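D-isomer specific 2-hydroxyacid dehydrogenase family protein (Aeromonas salmonicida subsp. salmonicida, PDB 3HG7) probably acts as an NAD-dependent oxidoreductase of the D-isomer specific 2-hydroxyacid dehydrogenase family. Local coordinates at residues A[7-12]-A[42-47]; A[104-109]-A[253-258]. The protein carries 1 engineered substitution. All blocks are in the same frame, centred on the assembly; numbering follows the deposited sequence.

Contact 1: residues A[7-12]-A[42-47]; sequences TLLLLS and EKLIGE
L9 of strand 6-11 pushes its forked end against L44 and I45 of segment 42-47. CG anti to the backbone N (chi1 178°) sends the branch point toward that segment, where the two methyls find different neighbours. L9 CD1 meets L44 CD1 at 4.1 Å, the two leucine side chains crossing at about a right angle. L9 CD2 lies against the backbone side of I45, 3.7 Å from I45 CA and 4.0 Å from I45 CB. No hydrogen bond joins the segments. Strand 6-11 is an inner strand of a five-stranded parallel sheet, in order 2-1-3-4-5, and helix 38-44 belongs to the connection that runs from edge strand 30-34 to strand 50-53, packing on one face of this flavodoxin-like sheet, as in the substrate-binding domains of the family. Nearer the start of the strand the contact changes to backbone against side chain: the carbonyl O of E47 comes within 3.4 Å of CB of T7. Both polar side chains turn to the same arginine of the edge strand, T7 OG1 by a hydrogen bond to R31 and E47 OE2 by a salt bridge to it. The I45 side chain also touches K64 and A65.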
# COMPACT_ATOMS: atom_id res chain seq x y z
N THR A 7 -19.47 -23.38 -1.55
CA THR A 7 -18.15 -23.66 -2.11
C THR A 7 -17.31 -22.39 -2.12
O THR A 7 -17.79 -21.36 -2.56
CB THR A 7 -18.29 -24.19 -3.53
OG1 THR A 7 -18.93 -25.48 -3.49
CG2 THR A 7 -16.89 -24.37 -4.21
N LEU A 8 -16.10 -22.48 -1.59
CA LEU A 8 -15.10 -21.42 -1.64
C LEU A 8 -14.08 -21.84 -2.70
O LEU A 8 -13.62 -22.98 -2.69
CB LEU A 8 -14.37 -21.29 -0.31
CG LEU A 8 -13.05 -20.50 -0.29
CD1 LEU A 8 -13.26 -19.02 -0.69
CD2 LEU A 8 -12.44 -20.59 1.09
N LEU A 9 -13.72 -20.93 -3.60
CA LEU A 9 -12.61 -21.19 -4.52
C LEU A 9 -11.43 -20.29 -4.16
O LEU A 9 -11.61 -19.09 -4.05
CB LEU A 9 -13.02 -20.95 -5.99
CG LEU A 9 -11.91 -21.15 -7.05
CD1 LEU A 9 -11.41 -22.60 -7.04
CD2 LEU A 9 -12.46 -20.83 -8.46
N LEU A 10 -10.23 -20.90 -4.04
CA LEU A 10 -8.98 -20.17 -3.73
C LEU A 10 -8.24 -19.97 -5.05
O LEU A 10 -7.97 -20.94 -5.75
CB LEU A 10 -8.11 -21.01 -2.80
CG LEU A 10 -8.75 -21.29 -1.43
CD1 LEU A 10 -7.85 -22.17 -0.63
CD2 LEU A 10 -8.93 -19.95 -0.70
N LEU A 11 -8.02 -18.71 -5.40
CA LEU A 11 -7.36 -18.31 -6.64
C LEU A 11 -6.28 -17.25 -6.28
O LEU A 11 -6.32 -16.07 -6.74
CB LEU A 11 -8.40 -17.76 -7.60
CG LEU A 11 -8.02 -17.26 -8.98
CD1 LEU A 11 -7.42 -18.40 -9.79
CD2 LEU A 11 -9.29 -16.75 -9.64
N SER A 12 -5.32 -17.70 -5.47
CA SER A 12 -4.25 -16.86 -4.94
C SER A 12 -2.86 -17.48 -5.16
O SER A 12 -2.70 -18.69 -5.15
CB SER A 12 -4.43 -16.66 -3.44
OG SER A 12 -3.32 -15.95 -2.90
N GLU A 42 -11.10 -22.03 -14.67
CA GLU A 42 -12.20 -21.99 -15.66
C GLU A 42 -13.28 -22.99 -15.37
O GLU A 42 -14.46 -22.70 -15.56
CB GLU A 42 -11.70 -22.26 -17.10
CG GLU A 42 -10.61 -21.33 -17.58
CD GLU A 42 -11.11 -19.99 -18.11
OE1 GLU A 42 -12.33 -19.72 -18.06
OE2 GLU A 42 -10.26 -19.20 -18.60
N LYS A 43 -12.86 -24.19 -14.96
CA LYS A 43 -13.76 -25.27 -14.72
C LYS A 43 -14.49 -25.14 -13.40
O LYS A 43 -15.52 -25.78 -13.22
CB LYS A 43 -13.01 -26.61 -14.75
CG LYS A 43 -12.16 -26.77 -16.01
CD LYS A 43 -11.57 -28.16 -16.10
CE LYS A 43 -10.79 -28.31 -17.39
NZ LYS A 43 -9.48 -28.96 -17.12
N LEU A 44 -13.96 -24.34 -12.49
CA LEU A 44 -14.44 -24.35 -11.11
C LEU A 44 -15.17 -23.10 -10.68
O LEU A 44 -15.97 -23.17 -9.76
CB LEU A 44 -13.29 -24.61 -10.13
CG LEU A 44 -12.55 -25.94 -10.30
CD1 LEU A 44 -11.37 -25.94 -9.37
CD2 LEU A 44 -13.49 -27.10 -9.96
N ILE A 45 -14.93 -21.97 -11.33
CA ILE A 45 -15.39 -20.70 -10.76
C ILE A 45 -16.91 -20.58 -10.77
O ILE A 45 -17.50 -19.96 -9.86
CB ILE A 45 -14.74 -19.48 -11.42
CG1 ILE A 45 -15.20 -18.22 -10.67
CG2 ILE A 45 -15.07 -19.44 -12.93
CD1 ILE A 45 -14.20 -17.19 -10.50
N GLY A 46 -17.54 -21.18 -11.78
CA GLY A 46 -19.01 -21.16 -11.85
C GLY A 46 -19.66 -21.83 -10.66
O GLY A 46 -20.83 -21.58 -10.38
N GLU A 47 -18.90 -22.70 -9.97
CA GLU A 47 -19.38 -23.38 -8.78
C GLU A 47 -19.17 -22.66 -7.44
O GLU A 47 -19.70 -23.11 -6.42
CB GLU A 47 -18.79 -24.76 -8.70
CG GLU A 47 -19.35 -25.66 -9.79
CD GLU A 47 -18.69 -27.00 -9.82
OE1 GLU A 47 -18.00 -27.30 -10.83
OE2 GLU A 47 -18.82 -27.74 -8.82

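Contact 2: residues A[104-109]-A[253-258]; sequences SEYVFG and VLDVFE
Segment 104-109 of helix 100-115 and the end of strand 251-254 stay well apart, the nearest CA atoms, those of Y106 and D255, being 9.7 Å from each other. The Y106 ring leaves the helix with CG anti to the backbone N (chi1 174°) and delivers the hydroxyl end between V253 and D255. Y106 OH lies 3.4 Å from V253 CG1 and 3.5 Å from D255 CB, and Y106 CZ 4.1 Å from V253 CG1. V253 reaches out from the opposite direction; D255 presents its CB methylene, and its carboxylate plane is turned 51° from the ring. Tyrosine and aspartate share no direct hydrogen bond. Instead T277 OG1 links them, bonded to both Y106 OH and D255 OD1. The buried carboxylate is gripped further by N280 N at OD1 and S281 OG at OD2, which fixes its rotation. A glycerol, probably from the crystallisation liquor, lies about 5 Å from the D255 side chain and may mark a pocket. Strand 251-254 runs between 225-228 and 274-276 in the seven-stranded parallel sheet of the predicted NAD-binding, Rossmann-type domain, and Y106 also touches F227 and V229, beside the C-terminal end of strand 225-228.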
# COMPACT_ATOMS: atom_id res chain seq x y z
N SER A 104 5.51 0.99 8.74
CA SER A 104 6.56 1.60 9.62
C SER A 104 7.97 1.01 9.34
O SER A 104 8.96 1.74 9.26
CB SER A 104 6.21 1.40 11.08
OG SER A 104 5.29 2.39 11.47
N GLU A 105 8.04 -0.31 9.21
CA GLU A 105 9.30 -1.01 8.91
C GLU A 105 9.91 -0.57 7.58
O GLU A 105 11.10 -0.35 7.47
CB GLU A 105 9.08 -2.52 8.92
CG GLU A 105 8.68 -3.09 10.29
CD GLU A 105 8.29 -4.57 10.19
OE1 GLU A 105 8.39 -5.14 9.08
OE2 GLU A 105 7.91 -5.16 11.23
N TYR A 106 9.06 -0.46 6.56
CA TYR A 106 9.51 -0.08 5.22
C TYR A 106 9.99 1.36 5.23
O TYR A 106 11.09 1.68 4.73
CB TYR A 106 8.34 -0.22 4.23
CG TYR A 106 8.66 0.30 2.85
CD1 TYR A 106 9.19 -0.55 1.88
CD2 TYR A 106 8.37 1.63 2.50
CE1 TYR A 106 9.46 -0.09 0.61
CE2 TYR A 106 8.64 2.12 1.25
CZ TYR A 106 9.19 1.25 0.31
OH TYR A 106 9.46 1.69 -0.93
N VAL A 107 9.18 2.23 5.81
CA VAL A 107 9.45 3.65 5.75
C VAL A 107 10.72 3.92 6.56
O VAL A 107 11.63 4.56 6.06
CB VAL A 107 8.27 4.49 6.28
CG1 VAL A 107 8.70 5.95 6.57
CG2 VAL A 107 7.09 4.47 5.25
N PHE A 108 10.79 3.39 7.78
CA PHE A 108 11.96 3.70 8.64
C PHE A 108 13.22 2.91 8.25
O PHE A 108 14.31 3.40 8.43
CB PHE A 108 11.61 3.60 10.12
CG PHE A 108 10.86 4.79 10.63
CD1 PHE A 108 11.52 5.78 11.34
CD2 PHE A 108 9.51 4.95 10.35
CE1 PHE A 108 10.83 6.92 11.79
CE2 PHE A 108 8.81 6.06 10.80
CZ PHE A 108 9.48 7.05 11.52
N GLY A 109 13.08 1.71 7.68
CA GLY A 109 14.24 1.02 7.11
C GLY A 109 14.85 1.86 5.99
O GLY A 109 16.06 2.09 5.95
N VAL A 253 11.51 7.91 -2.44
CA VAL A 253 11.39 6.45 -2.31
C VAL A 253 9.99 6.09 -2.74
O VAL A 253 9.02 6.46 -2.08
CB VAL A 253 11.59 5.98 -0.83
CG1 VAL A 253 11.51 4.43 -0.70
CG2 VAL A 253 12.92 6.50 -0.30
N LEU A 254 9.89 5.34 -3.83
CA LEU A 254 8.60 5.06 -4.42
C LEU A 254 8.34 3.58 -4.49
O LEU A 254 9.15 2.85 -5.06
CB LEU A 254 8.51 5.63 -5.84
CG LEU A 254 8.77 7.11 -6.11
CD1 LEU A 254 8.27 7.40 -7.51
CD2 LEU A 254 8.08 8.00 -5.08
N ASP A 255 7.23 3.15 -3.89
CA ASP A 255 6.84 1.73 -3.91
C ASP A 255 5.76 1.51 -4.99
O ASP A 255 5.51 0.39 -5.43
CB ASP A 255 6.33 1.29 -2.54
CG ASP A 255 6.12 -0.20 -2.45
OD1 ASP A 255 7.04 -0.96 -2.88
OD2 ASP A 255 5.01 -0.62 -2.01
N VAL A 256 5.15 2.61 -5.44
CA VAL A 256 3.99 2.55 -6.36
C VAL A 256 4.16 3.53 -7.51
O VAL A 256 4.87 4.52 -7.41
CB VAL A 256 2.68 2.82 -5.63
CG1 VAL A 256 2.38 1.70 -4.65
CG2 VAL A 256 2.71 4.21 -4.92
N PHE A 257 3.50 3.22 -8.63
CA PHE A 257 3.81 3.92 -9.87
C PHE A 257 2.57 4.08 -10.74
O PHE A 257 1.62 3.31 -10.60
CB PHE A 257 4.91 3.17 -10.62
CG PHE A 257 6.17 3.06 -9.81
CD1 PHE A 257 7.09 4.12 -9.79
CD2 PHE A 257 6.41 1.94 -9.02
CE1 PHE A 257 8.25 4.04 -9.02
CE2 PHE A 257 7.55 1.86 -8.23
CZ PHE A 257 8.48 2.91 -8.25
N GLU A 258 2.61 5.09 -11.61
CA GLU A 258 1.54 5.33 -12.60
C GLU A 258 1.31 4.08 -13.47
O GLU A 258 0.17 3.78 -13.85
CB GLU A 258 1.91 6.54 -13.48
CG GLU A 258 0.80 7.59 -13.65
CD GLU A 258 1.30 9.02 -13.43
OE1 GLU A 258 2.26 9.46 -14.10
OE2 GLU A 258 0.71 9.72 -12.56

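Both contacts are buried, yet they belong to different sheets and share no helix or strand: their centres are 34 Å apart and their nearest atoms about 17 Å. Contact 1 joins a strand of the five-stranded sheet to helix 38-44 and the residues that follow it in the same flavodoxin-like domain, far from the centre of the chain. Contact 2 is more central, setting helix 100-115 against the seven-stranded sheet with its Rossmann strand order. The first is mainly aliphatic, with its polar groups turned to a neighbouring strand; the second sets an aromatic side chain against valine and aspartate, with its polar groups bonded to residues that follow strand 274-276.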